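Local coordinates for protein iron aquisition yersiniabactin synthesis enzyme, YbtT (Escherichia coli, PDB 6BA9) that acts as a low-specificity type II thioesterase that maintains production of the metallophore yersiniabactin, probably by hydrolysing thioester-bound groups on the biosynthetic assembly line, at residues 30-33 with 34-37; 77-80 with 81-84; 140-144 with 145-149; 167-170 with 171-174; 235-238 with 239-242. The protein carries 1 engineered substitution. All coordinates share one frame; numbering follows the deposited sequence.

Contact 1 (30-33 with 34-37); sequences FRHW and QAEQ
Q34 folds back on R31 at the start of the second segment. Its N gives a weak hydrogen bond to R31 O at 2.9 Å, with a bent N-H...O angle of 126°. Its CG stands anti to its own carbonyl carbon (chi1 -64°). The extended chain then runs beside R31, and the amide OE1 lies 3.9 Å from R31 CA. A35 comes next. Its N is shared between two carbonyls. The bond to H32 O is 3.1 Å long, and A35 N comes from above the carbonyl plane. The A35 methyl rests 3.3 Å from H32 O. The bonds Q34 N to R31 O and A35 N to H32 O are three-residue steps; the weak one from A35 N to R31 O is a four-residue step. The turn is short and weakly bonded. At E36 the link passes through water. Water 1 donates to H32 O and to E36 O, each 2.8 Å away. It also sits over the centre of one face of the H32 ring. The E36 carboxylate turns to R234 in a salt bridge. On the inner side F30 CD2 lies 3.6 Å above the W33 ring plane, near its rim. W33 NE1 bonds to P229 O, and its ring meets F237 edge-to-face. The short helix thus packs F30 on strand 42-46, and W33 on that strand and strand 3-7.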
loop_
_atom_site.group_PDB
_atom_site.type_symbol
_atom_site.label_atom_id
_atom_site.label_comp_id
_atom_site.label_asym_id
_atom_site.label_seq_id
_atom_site.Cartn_x
_atom_site.Cartn_y
_atom_site.Cartn_z
ATOM N N PHE A 30 4.422 -1.177 11.359
ATOM C CA PHE A 30 3.099 -0.638 11.661
ATOM C C PHE A 30 2.729 -0.786 13.136
ATOM O O PHE A 30 1.565 -0.607 13.514
ATOM C CB PHE A 30 2.054 -1.266 10.726
ATOM C CG PHE A 30 2.237 -0.866 9.300
ATOM C CD1 PHE A 30 3.114 -1.547 8.479
ATOM C CD2 PHE A 30 1.561 0.224 8.777
ATOM C CE1 PHE A 30 3.310 -1.155 7.182
ATOM C CE2 PHE A 30 1.759 0.616 7.460
ATOM C CZ PHE A 30 2.643 -0.083 6.669
ATOM N N ARG A 31 3.714 -1.065 13.992
ATOM C CA ARG A 31 3.430 -1.251 15.411
ATOM C C ARG A 31 2.788 -0.011 16.027
ATOM O O ARG A 31 1.934 -0.131 16.908
ATOM C CB ARG A 31 4.729 -1.605 16.137
ATOM C CG ARG A 31 4.572 -1.880 17.624
ATOM C CD ARG A 31 5.889 -2.327 18.251
ATOM N NE ARG A 31 6.563 -3.313 17.410
ATOM C CZ ARG A 31 6.384 -4.630 17.484
ATOM N NH1 ARG A 31 5.549 -5.155 18.379
ATOM N NH2 ARG A 31 7.049 -5.425 16.656
ATOM N N HIS A 32 3.190 1.183 15.586
ATOM C CA HIS A 32 2.605 2.407 16.130
ATOM C C HIS A 32 1.094 2.448 15.923
ATOM O O HIS A 32 0.357 2.973 16.771
ATOM C CB HIS A 32 3.272 3.635 15.512
ATOM C CG HIS A 32 2.665 4.932 15.951
ATOM N ND1 HIS A 32 2.653 5.336 17.269
ATOM C CD2 HIS A 32 2.044 5.912 15.250
ATOM C CE1 HIS A 32 2.050 6.507 17.364
ATOM N NE2 HIS A 32 1.674 6.881 16.153
ATOM N N TRP A 33 0.609 1.887 14.815
ATOM C CA TRP A 33 -0.835 1.814 14.615
ATOM C C TRP A 33 -1.511 0.944 15.664
ATOM O O TRP A 33 -2.665 1.186 16.025
ATOM C CB TRP A 33 -1.152 1.267 13.221
ATOM C CG TRP A 33 -0.959 2.225 12.096
ATOM C CD1 TRP A 33 -0.442 3.479 12.143
ATOM C CD2 TRP A 33 -1.300 1.983 10.731
ATOM N NE1 TRP A 33 -0.437 4.046 10.891
ATOM C CE2 TRP A 33 -0.973 3.141 10.005
ATOM C CE3 TRP A 33 -1.864 0.898 10.055
ATOM C CZ2 TRP A 33 -1.189 3.245 8.632
ATOM C CZ3 TRP A 33 -2.077 1.002 8.705
ATOM C CH2 TRP A 33 -1.748 2.166 8.006
ATOM N N GLN A 34 -0.823 -0.080 16.158
ATOM C CA GLN A 34 -1.393 -0.913 17.212
ATOM C C GLN A 34 -1.381 -0.234 18.571
ATOM O O GLN A 34 -2.120 -0.662 19.467
ATOM C CB GLN A 34 -0.634 -2.233 17.299
ATOM C CG GLN A 34 -0.768 -3.063 16.057
ATOM C CD GLN A 34 0.015 -4.354 16.138
ATOM O OE1 GLN A 34 1.202 -4.397 15.806
ATOM N NE2 GLN A 34 -0.646 -5.416 16.588
ATOM N N ALA A 35 -0.571 0.805 18.758
ATOM C CA ALA A 35 -0.545 1.487 20.043
ATOM C C ALA A 35 -1.878 2.145 20.354
ATOM O O ALA A 35 -2.174 2.403 21.525
ATOM C CB ALA A 35 0.552 2.552 20.060
ATOM N N GLU A 36 -2.691 2.428 19.335
ATOM C CA GLU A 36 -3.896 3.210 19.563
ATOM C C GLU A 36 -4.835 3.148 18.363
ATOM O O GLU A 36 -4.426 3.447 17.243
ATOM C CB GLU A 36 -3.495 4.659 19.831
ATOM C CG GLU A 36 -4.661 5.586 20.099
ATOM C CD GLU A 36 -4.235 7.023 20.363
ATOM O OE1 GLU A 36 -5.084 7.807 20.836
ATOM O OE2 GLU A 36 -3.060 7.376 20.088
ATOM N N GLN A 37 -6.092 2.788 18.597
ATOM C CA GLN A 37 -7.089 2.731 17.537
ATOM C C GLN A 37 -7.571 4.139 17.198
ATOM O O GLN A 37 -8.095 4.854 18.064
ATOM C CB GLN A 37 -8.244 1.831 17.962
ATOM C CG GLN A 37 -9.337 1.708 16.933
ATOM C CD GLN A 37 -10.128 0.423 17.062
ATOM O OE1 GLN A 37 -9.921 -0.366 17.989
ATOM N NE2 GLN A 37 -11.026 0.195 16.125
HETATM O O HOH W 1 -1.928 4.641 16.711
#

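Contact 2 (77-80 with 81-84); sequences SVSP and DTPL
S79 O is gripped from the far side of a tight turn. T82 N donates to it at 2.9 Å with an N-H...O angle of 162°. T82 N lies above the carbonyl plane, well out of it. Water 3 also reaches S79 O and T82 O, but it has more acceptors near it than protons to give. The bond from T82 to S79 closes a type I beta turn, with P80 and D81 at its corners. The S79 side chain adds a second bond. Its OG stands anti to the backbone N (chi1 170°), which swings it forward over the turn. There it accepts from D81 N at 3.2 Å, and this is an ST turn. OG also lies against D81 CB, 3.7 Å away. Water 2 bridges the base of the turn, accepting from S79 N at 2.9 Å and hydrogen-bonding with T82 OG1 at 2.6 Å. Behind the polar atoms V78 and T82 touch. V78 CG1 meets T82 CB at 3.9 Å and T82 CG2 at 4.0 Å, the two side chains crossing at about a right angle. P83 then pairs by backbone with H16, and L84 with Q111. The turn is the surface link between helix 63-77 and strand 84-89, an alpha-to-beta connection of the alpha/beta-hydrolase fold. This strand leads toward the nucleophile elbow expected in the family.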
loop_
_atom_site.group_PDB
_atom_site.type_symbol
_atom_site.label_atom_id
_atom_site.label_comp_id
_atom_site.label_asym_id
_atom_site.label_seq_id
_atom_site.Cartn_x
_atom_site.Cartn_y
_atom_site.Cartn_z
ATOM N N SER A 77 -13.248 -14.234 2.417
ATOM C CA SER A 77 -13.299 -13.961 3.848
ATOM C C SER A 77 -14.122 -12.738 4.240
ATOM O O SER A 77 -14.467 -12.616 5.420
ATOM C CB SER A 77 -11.879 -13.797 4.408
ATOM O OG SER A 77 -11.288 -12.589 3.975
ATOM N N VAL A 78 -14.456 -11.841 3.315
ATOM C CA VAL A 78 -15.180 -10.622 3.649
ATOM C C VAL A 78 -16.630 -10.797 3.234
ATOM O O VAL A 78 -16.920 -11.068 2.065
ATOM C CB VAL A 78 -14.569 -9.391 2.969
ATOM C CG1 VAL A 78 -15.374 -8.135 3.309
ATOM C CG2 VAL A 78 -13.124 -9.230 3.398
ATOM N N SER A 79 -17.540 -10.607 4.181
ATOM C CA SER A 79 -18.954 -10.715 3.867
ATOM C C SER A 79 -19.343 -9.647 2.848
ATOM O O SER A 79 -18.885 -8.500 2.938
ATOM C CB SER A 79 -19.772 -10.512 5.140
ATOM O OG SER A 79 -21.147 -10.377 4.822
ATOM N N PRO A 80 -20.208 -9.964 1.883
ATOM C CA PRO A 80 -20.669 -8.913 0.962
ATOM C C PRO A 80 -21.402 -7.773 1.655
ATOM O O PRO A 80 -21.561 -6.703 1.055
ATOM C CB PRO A 80 -21.573 -9.670 -0.023
ATOM C CG PRO A 80 -21.957 -10.915 0.683
ATOM C CD PRO A 80 -20.815 -11.271 1.581
ATOM N N ASP A 81 -21.829 -7.956 2.902
ATOM C CA ASP A 81 -22.480 -6.901 3.667
ATOM C C ASP A 81 -21.498 -6.030 4.442
ATOM O O ASP A 81 -21.922 -5.052 5.065
ATOM C CB ASP A 81 -23.465 -7.512 4.666
ATOM C CG ASP A 81 -24.637 -8.184 3.988
ATOM O OD1 ASP A 81 -25.030 -7.723 2.896
ATOM O OD2 ASP A 81 -25.155 -9.173 4.545
ATOM N N THR A 82 -20.212 -6.373 4.446
ATOM C CA THR A 82 -19.202 -5.573 5.134
ATOM C C THR A 82 -18.702 -4.478 4.200
ATOM O O THR A 82 -18.228 -4.796 3.103
ATOM C CB THR A 82 -18.042 -6.468 5.532
ATOM O OG1 THR A 82 -18.472 -7.368 6.561
ATOM C CG2 THR A 82 -16.828 -5.645 6.031
ATOM N N PRO A 83 -18.779 -3.196 4.568
ATOM C CA PRO A 83 -18.139 -2.155 3.747
ATOM C C PRO A 83 -16.625 -2.312 3.776
ATOM O O PRO A 83 -16.008 -2.158 4.828
ATOM C CB PRO A 83 -18.562 -0.846 4.424
ATOM C CG PRO A 83 -19.696 -1.181 5.300
ATOM C CD PRO A 83 -19.554 -2.616 5.685
ATOM N N LEU A 84 -16.034 -2.601 2.623
ATOM C CA LEU A 84 -14.603 -2.859 2.503
ATOM C C LEU A 84 -13.916 -1.625 1.941
ATOM O O LEU A 84 -14.318 -1.090 0.897
ATOM C CB LEU A 84 -14.351 -4.050 1.581
ATOM C CG LEU A 84 -12.874 -4.344 1.287
ATOM C CD1 LEU A 84 -12.135 -4.843 2.525
ATOM C CD2 LEU A 84 -12.756 -5.360 0.175
HETATM O O HOH W 2 -16.850 -9.450 6.770
HETATM O O HOH W 3 -17.704 -6.605 0.977
#

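Contact 3 (140-144 with 145-149); sequences ELIDI and GGCSP
I142 and C147 are brought together by their torsions. In I142, CG1 stands anti to the carbonyl carbon (chi1 -69°), and the chain then extends to carry CD1 toward P149. In C147, SG is anti to the backbone N (chi1 -177°), which turns it to I142. CG1 and SG of these two residues are 4.2 Å apart. I142 CG1 also lies 3.5 Å from C147 O, and I142 CD1 reaches P149 CA at 3.6 Å. L141 CB meets C147 CB beside them. The backbone ends helix 134-144 in a C-cap of the alpha-L type. G145 leaves the helix with positive phi (122°), a value that suits glycine. Its N still bonds to L141 O at 3.3 Å and nearly straight. G146 N does not reach L141 O directly, as it would in a Schellman motif. Water 4 bridges the two, donating to L141 O at 2.8 Å and accepting from G146 N at 2.9 Å. Water 5 makes a second bridge, from I142 O to C147 O. This loop joins helix 134-144 to helix 155-174. Both belong to the helical insertion between strands 112-116 and 190-195, probably the lid of this alpha/beta hydrolase. The L141 side chain packs on L165 and F169 of the second helix. On the outer side the D143 carboxylate forms salt bridges with R127 and R199. G145 CA makes a C-H...O contact with I142 O at 3.4 Å.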
loop_
_atom_site.group_PDB
_atom_site.type_symbol
_atom_site.label_atom_id
_atom_site.label_comp_id
_atom_site.label_asym_id
_atom_site.label_seq_id
_atom_site.Cartn_x
_atom_site.Cartn_y
_atom_site.Cartn_z
ATOM N N GLU A 140 20.483 3.716 -1.413
ATOM C CA GLU A 140 19.174 4.265 -1.771
ATOM C C GLU A 140 18.141 3.981 -0.693
ATOM O O GLU A 140 17.347 4.863 -0.347
ATOM C CB GLU A 140 18.695 3.708 -3.118
ATOM C CG GLU A 140 19.550 4.120 -4.325
ATOM C CD GLU A 140 19.581 5.616 -4.543
ATOM O OE1 GLU A 140 18.507 6.246 -4.558
ATOM O OE2 GLU A 140 20.689 6.185 -4.674
ATOM N N LEU A 141 18.124 2.758 -0.156
ATOM C CA LEU A 141 17.186 2.417 0.911
ATOM C C LEU A 141 17.377 3.307 2.126
ATOM O O LEU A 141 16.404 3.760 2.732
ATOM C CB LEU A 141 17.365 0.974 1.350
ATOM C CG LEU A 141 16.938 -0.175 0.477
ATOM C CD1 LEU A 141 17.333 -1.428 1.202
ATOM C CD2 LEU A 141 15.443 -0.115 0.284
ATOM N N ILE A 142 18.631 3.528 2.527
ATOM C CA ILE A 142 18.881 4.372 3.683
ATOM C C ILE A 142 18.392 5.781 3.404
ATOM O O ILE A 142 17.748 6.413 4.255
ATOM C CB ILE A 142 20.380 4.325 4.056
ATOM C CG1 ILE A 142 20.747 2.948 4.593
ATOM C CG2 ILE A 142 20.705 5.409 5.076
ATOM C CD1 ILE A 142 22.254 2.717 4.635
ATOM N N ASP A 143 18.656 6.289 2.197
ATOM C CA ASP A 143 18.181 7.619 1.819
ATOM C C ASP A 143 16.663 7.715 1.901
ATOM O O ASP A 143 16.128 8.715 2.384
ATOM C CB ASP A 143 18.676 8.013 0.424
ATOM C CG ASP A 143 18.395 9.457 0.096
ATOM O OD1 ASP A 143 18.381 10.293 1.030
ATOM O OD2 ASP A 143 18.216 9.771 -1.078
ATOM N N ILE A 144 15.943 6.682 1.448
ATOM C CA ILE A 144 14.481 6.710 1.548
ATOM C C ILE A 144 14.056 6.947 2.989
ATOM O O ILE A 144 13.122 7.714 3.261
ATOM C CB ILE A 144 13.877 5.415 0.967
ATOM C CG1 ILE A 144 14.069 5.366 -0.554
ATOM C CG2 ILE A 144 12.391 5.339 1.276
ATOM C CD1 ILE A 144 13.811 3.980 -1.154
ATOM N N GLY A 145 14.705 6.271 3.926
ATOM C CA GLY A 145 14.523 6.569 5.341
ATOM C C GLY A 145 14.053 5.430 6.214
ATOM O O GLY A 145 13.895 5.640 7.426
ATOM N N GLY A 146 13.837 4.235 5.699
ATOM C CA GLY A 146 13.373 3.150 6.542
ATOM C C GLY A 146 14.374 2.025 6.716
ATOM O O GLY A 146 13.969 0.874 6.894
ATOM N N CYS A 147 15.673 2.325 6.675
ATOM C CA CYS A 147 16.693 1.285 6.730
ATOM C C CYS A 147 17.912 1.810 7.467
ATOM O O CYS A 147 18.359 2.922 7.202
ATOM C CB CYS A 147 17.125 0.909 5.316
ATOM S SG CYS A 147 18.299 -0.414 5.221
ATOM N N SER A 148 18.459 0.988 8.369
ATOM C CA SER A 148 19.626 1.393 9.152
ATOM C C SER A 148 20.919 1.140 8.378
ATOM O O SER A 148 21.054 0.118 7.707
ATOM C CB SER A 148 19.687 0.602 10.446
ATOM O OG SER A 148 20.935 0.803 11.096
ATOM N N PRO A 149 21.919 2.022 8.503
ATOM C CA PRO A 149 23.250 1.705 7.954
ATOM C C PRO A 149 23.903 0.468 8.568
ATOM O O PRO A 149 24.840 -0.064 7.973
ATOM C CB PRO A 149 24.072 2.980 8.212
ATOM C CG PRO A 149 23.325 3.733 9.222
ATOM C CD PRO A 149 21.882 3.344 9.159
HETATM O O HOH W 4 13.896 2.666 3.299
HETATM O O HOH W 5 17.192 5.115 6.783
#

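Contact 4 (167-170 with 171-174); sequences ADFY and ATES
This is a local contact within helix 155-174, between residues three and four apart. It lies toward the C-terminal part of the helix, where one flank meets helix 91-105. S174 holds Y170 twice. S174 N and S174 OG both donate to Y170 O, at 3.0 Å and 2.8 Å, from opposite faces of its plane. OG takes the crowded position between backbone N and carbonyl carbon (chi1 66°), which points it back along the helix. S174 CB then lies over one face of the Y170 ring, 4.2 Å from its centroid, in a CH-pi contact. On another side E173 OE2 sits at the edge of the F169 ring, 3.8 Å from CD1. The carboxylate and ring planes are steeply inclined, 74° apart. That carboxylate is held by L129 N and S130 OG. T172 CG2 packs 3.4 Å from F169 O, while T172 OG1 bonds to Q94. The D168 carboxylate is held by R51 in a salt bridge and by G24 N. The helix belongs to the insertion after strand 112-116, which probably corresponds to the lid of alpha/beta-hydrolase thioesterases.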
loop_
_atom_site.group_PDB
_atom_site.type_symbol
_atom_site.label_atom_id
_atom_site.label_comp_id
_atom_site.label_asym_id
_atom_site.label_seq_id
_atom_site.Cartn_x
_atom_site.Cartn_y
_atom_site.Cartn_z
ATOM N N ALA A 167 13.172 -8.380 -4.167
ATOM C CA ALA A 167 11.932 -8.898 -4.742
ATOM C C ALA A 167 10.844 -7.828 -4.734
ATOM O O ALA A 167 10.181 -7.582 -5.748
ATOM C CB ALA A 167 11.477 -10.142 -3.981
ATOM N N ASP A 168 10.669 -7.162 -3.593
ATOM C CA ASP A 168 9.641 -6.134 -3.478
ATOM C C ASP A 168 9.915 -4.991 -4.460
ATOM O O ASP A 168 9.013 -4.523 -5.167
ATOM C CB ASP A 168 9.594 -5.539 -2.062
ATOM C CG ASP A 168 9.064 -6.487 -0.990
ATOM O OD1 ASP A 168 8.690 -7.643 -1.254
ATOM O OD2 ASP A 168 9.063 -6.029 0.183
ATOM N N PHE A 169 11.162 -4.494 -4.482
ATOM C CA PHE A 169 11.486 -3.366 -5.349
ATOM C C PHE A 169 11.426 -3.746 -6.828
ATOM O O PHE A 169 11.015 -2.926 -7.664
ATOM C CB PHE A 169 12.811 -2.728 -4.930
ATOM C CG PHE A 169 12.656 -1.721 -3.827
ATOM C CD1 PHE A 169 12.383 -0.408 -4.135
ATOM C CD2 PHE A 169 12.781 -2.081 -2.503
ATOM C CE1 PHE A 169 12.226 0.523 -3.123
ATOM C CE2 PHE A 169 12.617 -1.127 -1.500
ATOM C CZ PHE A 169 12.355 0.143 -1.828
ATOM N N TYR A 170 11.799 -4.977 -7.166
ATOM C CA TYR A 170 11.623 -5.425 -8.546
ATOM C C TYR A 170 10.143 -5.436 -8.924
ATOM O O TYR A 170 9.761 -4.947 -9.996
ATOM C CB TYR A 170 12.271 -6.790 -8.798
ATOM C CG TYR A 170 12.040 -7.225 -10.239
ATOM C CD1 TYR A 170 10.904 -7.948 -10.605
ATOM C CD2 TYR A 170 12.912 -6.842 -11.236
ATOM C CE1 TYR A 170 10.668 -8.280 -11.909
ATOM C CE2 TYR A 170 12.688 -7.192 -12.553
ATOM C CZ TYR A 170 11.571 -7.892 -12.882
ATOM O OH TYR A 170 11.325 -8.239 -14.197
ATOM N N ALA A 171 9.288 -5.942 -8.038
ATOM C CA ALA A 171 7.854 -5.945 -8.326
ATOM C C ALA A 171 7.352 -4.538 -8.574
ATOM O O ALA A 171 6.611 -4.282 -9.526
ATOM C CB ALA A 171 7.094 -6.569 -7.161
ATOM N N THR A 172 7.695 -3.612 -7.678
ATOM C CA THR A 172 7.096 -2.296 -7.758
ATOM C C THR A 172 7.653 -1.486 -8.924
ATOM O O THR A 172 6.929 -0.662 -9.485
ATOM C CB THR A 172 7.239 -1.568 -6.405
ATOM O OG1 THR A 172 6.378 -0.426 -6.380
ATOM C CG2 THR A 172 8.635 -1.069 -6.157
ATOM N N GLU A 173 8.927 -1.700 -9.298
ATOM C CA GLU A 173 9.515 -0.939 -10.403
ATOM C C GLU A 173 9.143 -1.507 -11.771
ATOM O O GLU A 173 9.033 -0.749 -12.753
ATOM C CB GLU A 173 11.037 -0.860 -10.207
ATOM C CG GLU A 173 11.394 -0.013 -9.004
ATOM C CD GLU A 173 12.864 0.055 -8.703
ATOM O OE1 GLU A 173 13.682 -0.590 -9.405
ATOM O OE2 GLU A 173 13.199 0.735 -7.718
ATOM N N SER A 174 8.924 -2.813 -11.863
ATOM C CA SER A 174 8.570 -3.427 -13.138
ATOM C C SER A 174 7.098 -3.258 -13.464
ATOM O O SER A 174 6.692 -3.554 -14.596
ATOM C CB SER A 174 8.956 -4.906 -13.152
ATOM O OG SER A 174 8.198 -5.657 -12.227
#

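Contact 5 (235-238 with 239-242); sequences SFFT and QIVR
V241 N donates to F237 O at 2.9 Å, almost straight at 174°. Like the bonds of Q239 to S235, I240 to F236 and R242 to T238, it is a regular alpha-helical step. All four lie in helix 233-243, which follows the last strand of the alpha/beta-hydrolase sheet and packs against one face of that sheet. A polar side-chain pair adds to the outer surface. R242 NH1 makes a short but weak hydrogen bond to Q239 OE1, 2.7 Å long and bent. Q239 CD lies at the edge of the R242 guanidinium, in its plane. The aliphatic part of R242 lies across T238, with CD 3.9 Å from T238 CG2. T238 OG1 itself bonds to R234 O one turn back. The inward side is apolar. F236 has CG anti to the backbone N (chi1 -177°). This carries its ring alongside the next turn, where one face receives the methyl I240 CD1. That methyl lies 4.0 Å from the centroid, in a CH-pi contact. F236 and I240 pack on strand 112-116, and F236 also on strand 190-195. F237 turns to another side, where its ring meets the W7 ring with the planes at about 45°. One face of the F237 ring has F236 CD2 over its centre, 4.1 Å above the plane. I240 CD1 also approaches F237, 4.4 Å from its CD1.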
loop_
_atom_site.group_PDB
_atom_site.type_symbol
_atom_site.label_atom_id
_atom_site.label_comp_id
_atom_site.label_asym_id
_atom_site.label_seq_id
_atom_site.Cartn_x
_atom_site.Cartn_y
_atom_site.Cartn_z
ATOM N N SER A 235 -3.385 12.194 11.100
ATOM C CA SER A 235 -3.796 12.871 9.874
ATOM C C SER A 235 -4.225 11.871 8.799
ATOM O O SER A 235 -5.220 12.089 8.089
ATOM C CB SER A 235 -2.651 13.745 9.363
ATOM O OG SER A 235 -2.300 14.735 10.315
ATOM N N PHE A 236 -3.471 10.775 8.657
ATOM C CA PHE A 236 -3.773 9.757 7.650
ATOM C C PHE A 236 -5.169 9.181 7.859
ATOM O O PHE A 236 -5.999 9.174 6.944
ATOM C CB PHE A 236 -2.680 8.683 7.748
ATOM C CG PHE A 236 -2.768 7.564 6.725
ATOM C CD1 PHE A 236 -2.320 7.743 5.427
ATOM C CD2 PHE A 236 -3.227 6.302 7.101
ATOM C CE1 PHE A 236 -2.367 6.701 4.520
ATOM C CE2 PHE A 236 -3.280 5.262 6.190
ATOM C CZ PHE A 236 -2.852 5.467 4.903
ATOM N N PHE A 237 -5.461 8.711 9.068
ATOM C CA PHE A 237 -6.783 8.144 9.320
ATOM C C PHE A 237 -7.886 9.187 9.278
ATOM O O PHE A 237 -8.986 8.877 8.819
ATOM C CB PHE A 237 -6.802 7.312 10.602
ATOM C CG PHE A 237 -6.028 6.026 10.460
ATOM C CD1 PHE A 237 -6.545 4.979 9.709
ATOM C CD2 PHE A 237 -4.784 5.882 11.027
ATOM C CE1 PHE A 237 -5.833 3.803 9.552
ATOM C CE2 PHE A 237 -4.074 4.722 10.877
ATOM C CZ PHE A 237 -4.600 3.676 10.131
ATOM N N THR A 238 -7.616 10.414 9.725
ATOM C CA THR A 238 -8.614 11.473 9.617
ATOM C C THR A 238 -9.069 11.650 8.176
ATOM O O THR A 238 -10.273 11.735 7.899
ATOM C CB THR A 238 -8.050 12.786 10.148
ATOM O OG1 THR A 238 -7.789 12.647 11.538
ATOM C CG2 THR A 238 -9.052 13.907 9.929
ATOM N N GLN A 239 -8.120 11.697 7.236
ATOM C CA GLN A 239 -8.517 11.941 5.855
ATOM C C GLN A 239 -9.270 10.755 5.281
ATOM O O GLN A 239 -10.204 10.929 4.497
ATOM C CB GLN A 239 -7.303 12.303 5.003
ATOM C CG GLN A 239 -6.653 13.606 5.421
ATOM C CD GLN A 239 -7.629 14.772 5.428
ATOM O OE1 GLN A 239 -8.516 14.854 4.589
ATOM N NE2 GLN A 239 -7.483 15.661 6.406
ATOM N N ILE A 240 -8.891 9.532 5.650
ATOM C CA ILE A 240 -9.650 8.374 5.189
ATOM C C ILE A 240 -11.087 8.444 5.690
ATOM O O ILE A 240 -12.043 8.330 4.918
ATOM C CB ILE A 240 -8.947 7.070 5.615
ATOM C CG1 ILE A 240 -7.604 6.968 4.895
ATOM C CG2 ILE A 240 -9.814 5.879 5.335
ATOM C CD1 ILE A 240 -6.738 5.818 5.352
ATOM N N VAL A 241 -11.274 8.625 6.998
ATOM C CA VAL A 241 -12.636 8.591 7.529
ATOM C C VAL A 241 -13.487 9.702 6.926
ATOM O O VAL A 241 -14.639 9.470 6.531
ATOM C CB VAL A 241 -12.623 8.641 9.068
ATOM C CG1 VAL A 241 -14.066 8.686 9.598
ATOM C CG2 VAL A 241 -11.894 7.457 9.637
ATOM N N ARG A 242 -12.933 10.918 6.839
ATOM C CA ARG A 242 -13.669 12.082 6.331
ATOM C C ARG A 242 -14.205 11.844 4.930
ATOM O O ARG A 242 -15.270 12.361 4.565
ATOM C CB ARG A 242 -12.749 13.310 6.259
ATOM C CG ARG A 242 -12.446 13.975 7.563
ATOM C CD ARG A 242 -11.601 15.238 7.318
ATOM N NE ARG A 242 -12.326 16.226 6.511
ATOM C CZ ARG A 242 -11.925 16.734 5.342
ATOM N NH1 ARG A 242 -10.764 16.391 4.797
ATOM N NH2 ARG A 242 -12.691 17.619 4.717
#

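In the fold
Two pairs of contacts touch. Contacts 1 and 5 meet where W33 CE2 lies 3.6 Å from F237 CE2, so the short helix 31-34 and helix 233-243 share an aromatic cluster. Contacts 3 and 4 meet where L141 CD2 lies 3.5 Å from F169 CE2, joining two successive helices of the probable lid. Contact 2 is a surface turn that leads into the central strand 84-89, its centre about 37 Å from that of contact 3. Its nearest atoms are about 9 Å from those of contact 5. Contact 4 borders the expected nucleophile elbow: D168 and T172 touch M91, next to the engineered alanine, which probably replaces the nucleophilic serine.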